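Side-chain contact in CBS domain protein (Sulfolobus tokodaii, PDB 2EF7), which is of unknown function but, as a protein built from a pair of CBS domains, may sense or bind adenosine-containing ligands: residues 27-30 with 31-35. Numbering follows the deposited sequence.
Sequences AKVM and TEKNI
Ala27 O is gripped twice by Thr31, whose backbone N donates from 2.9 Å and whose OG1 donates from 2.8 Å, the two reaching the carbonyl from opposite faces of its plane. With chi1 at -65°, OG1 lies beside its own backbone N, within bonding distance of Ala27 O; it sits above the carbonyl plane, 36° out of it. One turn's spacing also pairs Val29 with Lys33: Val29 O accepts from Lys33 N at 2.8 Å, while Val29 CG1 lies 3.9 Å from Lys33 CG, the two side chains running side by side in the same direction. Lys28 and Glu32, both exposed, repeat the spacing, Glu32 N donating to Lys28 O.

At the C-terminal end the pattern changes. Ile35 N bonds to Met30 O at 3.0 Å, in the carbonyl plane and on a lone pair, a bond made across five residues rather than four. Asn34, with its positive phi of 53°, turns the chain so that this bond can close, and a weak bond of 3.3 Å joins Asn34 N to Thr31 O. The turn also lays Ile35 CG1 4.2 Å from Met30 CB, an apolar contact across the helix end. Further out, Ile15 packs against Val29, Lys33 and Ile35, helix 52-60 covers selenomethionine Met30, and Gly60 of the second subunit meets Lys28 and Thr31. Asn34 as the C-prime residue, the Ile35 N to Met30 O bond and the weak Asn34 N to Thr31 O bond make up a Schellman motif, which here ends helix 23-33 and leads into strand 37-42 of the beta-alpha-beta unit in a CBS domain.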
ATOM      1  N   ALA A  27     -26.453   0.079 -14.898  1.00 20.69           N
ATOM      2  CA  ALA A  27     -26.032  -1.187 -14.318  1.00 22.03           C
ATOM      3  C   ALA A  27     -25.446  -2.044 -15.426  1.00 19.46           C
ATOM      4  O   ALA A  27     -24.484  -2.777 -15.217  1.00 22.22           O
ATOM      5  CB  ALA A  27     -27.215  -1.906 -13.660  1.00 24.83           C
ATOM      6  N   LYS A  28     -26.018  -1.934 -16.618  1.00 24.14           N
ATOM      7  CA  LYS A  28     -25.531  -2.715 -17.736  1.00 22.47           C
ATOM      8  C   LYS A  28     -24.110  -2.306 -18.104  1.00 28.10           C
ATOM      9  O   LYS A  28     -23.282  -3.161 -18.416  1.00 26.97           O
ATOM     10  CB  LYS A  28     -26.451  -2.553 -18.946  1.00 28.70           C
ATOM     11  CG  LYS A  28     -26.054  -3.418 -20.137  1.00 38.93           C
ATOM     12  CD  LYS A  28     -27.123  -3.406 -21.216  1.00 48.73           C
ATOM     13  CE  LYS A  28     -26.775  -4.347 -22.363  1.00 53.09           C
ATOM     14  NZ  LYS A  28     -27.947  -4.593 -23.258  1.00 58.06           N
ATOM     15  N   VAL A  29     -23.821  -1.006 -18.063  1.00 26.22           N
ATOM     16  CA  VAL A  29     -22.484  -0.534 -18.413  1.00 29.01           C
ATOM     17  C   VAL A  29     -21.454  -1.039 -17.416  1.00 25.12           C
ATOM     18  O   VAL A  29     -20.400  -1.548 -17.795  1.00 27.09           O
ATOM     19  CB  VAL A  29     -22.391   1.007 -18.435  1.00 31.13           C
ATOM     20  CG1 VAL A  29     -20.959   1.422 -18.729  1.00 32.84           C
ATOM     21  CG2 VAL A  29     -23.328   1.586 -19.488  1.00 35.65           C
HETATM   22  N   MSE A  30     -21.769  -0.878 -16.137  1.00 24.98           N
HETATM   23  CA  MSE A  30     -20.881  -1.297 -15.068  1.00 22.24           C
HETATM   24  C   MSE A  30     -20.640  -2.795 -15.108  1.00 29.38           C
HETATM   25  O   MSE A  30     -19.537  -3.263 -14.817  1.00 26.16           O
HETATM   26  CB  MSE A  30     -21.472  -0.883 -13.728  1.00 21.53           C
HETATM   27  CG  MSE A  30     -21.648   0.628 -13.608  1.00 23.59           C
HETATM   28 SE   MSE A  30     -22.582   1.142 -11.994  1.00 39.29          SE
HETATM   29  CE  MSE A  30     -21.503   0.174 -10.714  1.00 18.99           C
ATOM     30  N   THR A  31     -21.671  -3.544 -15.487  1.00 23.97           N
ATOM     31  CA  THR A  31     -21.558  -4.989 -15.575  1.00 26.16           C
ATOM     32  C   THR A  31     -20.683  -5.373 -16.770  1.00 27.65           C
ATOM     33  O   THR A  31     -19.793  -6.209 -16.646  1.00 30.71           O
ATOM     34  CB  THR A  31     -22.949  -5.652 -15.741  1.00 27.39           C
ATOM     35  OG1 THR A  31     -23.727  -5.430 -14.561  1.00 29.13           O
ATOM     36  CG2 THR A  31     -22.808  -7.151 -15.983  1.00 29.60           C
ATOM     37  N   GLU A  32     -20.927  -4.743 -17.917  1.00 30.62           N
ATOM     38  CA  GLU A  32     -20.172  -5.045 -19.130  1.00 35.92           C
ATOM     39  C   GLU A  32     -18.745  -4.522 -19.148  1.00 39.71           C
ATOM     40  O   GLU A  32     -17.893  -5.074 -19.848  1.00 42.41           O
ATOM     41  CB  GLU A  32     -20.927  -4.538 -20.353  1.00 38.20           C
ATOM     42  CG  GLU A  32     -22.196  -5.331 -20.612  1.00 45.46           C
ATOM     43  CD  GLU A  32     -23.045  -4.747 -21.719  1.00 55.93           C
ATOM     44  OE1 GLU A  32     -24.096  -5.346 -22.042  1.00 59.52           O
ATOM     45  OE2 GLU A  32     -22.664  -3.688 -22.265  1.00 61.66           O
ATOM     46  N   LYS A  33     -18.489  -3.464 -18.383  1.00 37.94           N
ATOM     47  CA  LYS A  33     -17.157  -2.876 -18.291  1.00 33.82           C
ATOM     48  C   LYS A  33     -16.458  -3.398 -17.035  1.00 35.28           C
ATOM     49  O   LYS A  33     -15.278  -3.137 -16.812  1.00 33.98           O
ATOM     50  CB  LYS A  33     -17.251  -1.350 -18.208  1.00 34.84           C
ATOM     51  CG  LYS A  33     -17.702  -0.656 -19.480  1.00 41.97           C
ATOM     52  CD  LYS A  33     -16.691  -0.827 -20.594  1.00 42.14           C
ATOM     53  CE  LYS A  33     -16.897   0.211 -21.679  1.00 47.56           C
ATOM     54  NZ  LYS A  33     -18.294   0.228 -22.185  1.00 52.02           N
ATOM     55  N   ASN A  34     -17.205  -4.131 -16.215  1.00 37.75           N
ATOM     56  CA  ASN A  34     -16.690  -4.683 -14.969  1.00 36.23           C
ATOM     57  C   ASN A  34     -16.048  -3.600 -14.105  1.00 36.97           C
ATOM     58  O   ASN A  34     -14.871  -3.685 -13.751  1.00 35.97           O
ATOM     59  CB  ASN A  34     -15.680  -5.800 -15.256  1.00 41.50           C
ATOM     60  CG  ASN A  34     -15.234  -6.525 -13.992  1.00 49.71           C
ATOM     61  OD1 ASN A  34     -16.039  -6.799 -13.103  1.00 51.62           O
ATOM     62  ND2 ASN A  34     -13.948  -6.850 -13.917  1.00 56.27           N
ATOM     63  N   ILE A  35     -16.827  -2.574 -13.773  1.00 34.24           N
ATOM     64  CA  ILE A  35     -16.338  -1.482 -12.935  1.00 27.25           C
ATOM     65  C   ILE A  35     -17.301  -1.278 -11.758  1.00 29.63           C
ATOM     66  O   ILE A  35     -18.468  -1.685 -11.823  1.00 29.27           O
ATOM     67  CB  ILE A  35     -16.206  -0.166 -13.750  1.00 29.28           C
ATOM     68  CG1 ILE A  35     -17.512   0.136 -14.497  1.00 24.46           C
ATOM     69  CG2 ILE A  35     -15.054  -0.285 -14.731  1.00 30.14           C
ATOM     70  CD1 ILE A  35     -17.449   1.392 -15.361  1.00 25.69           C
TER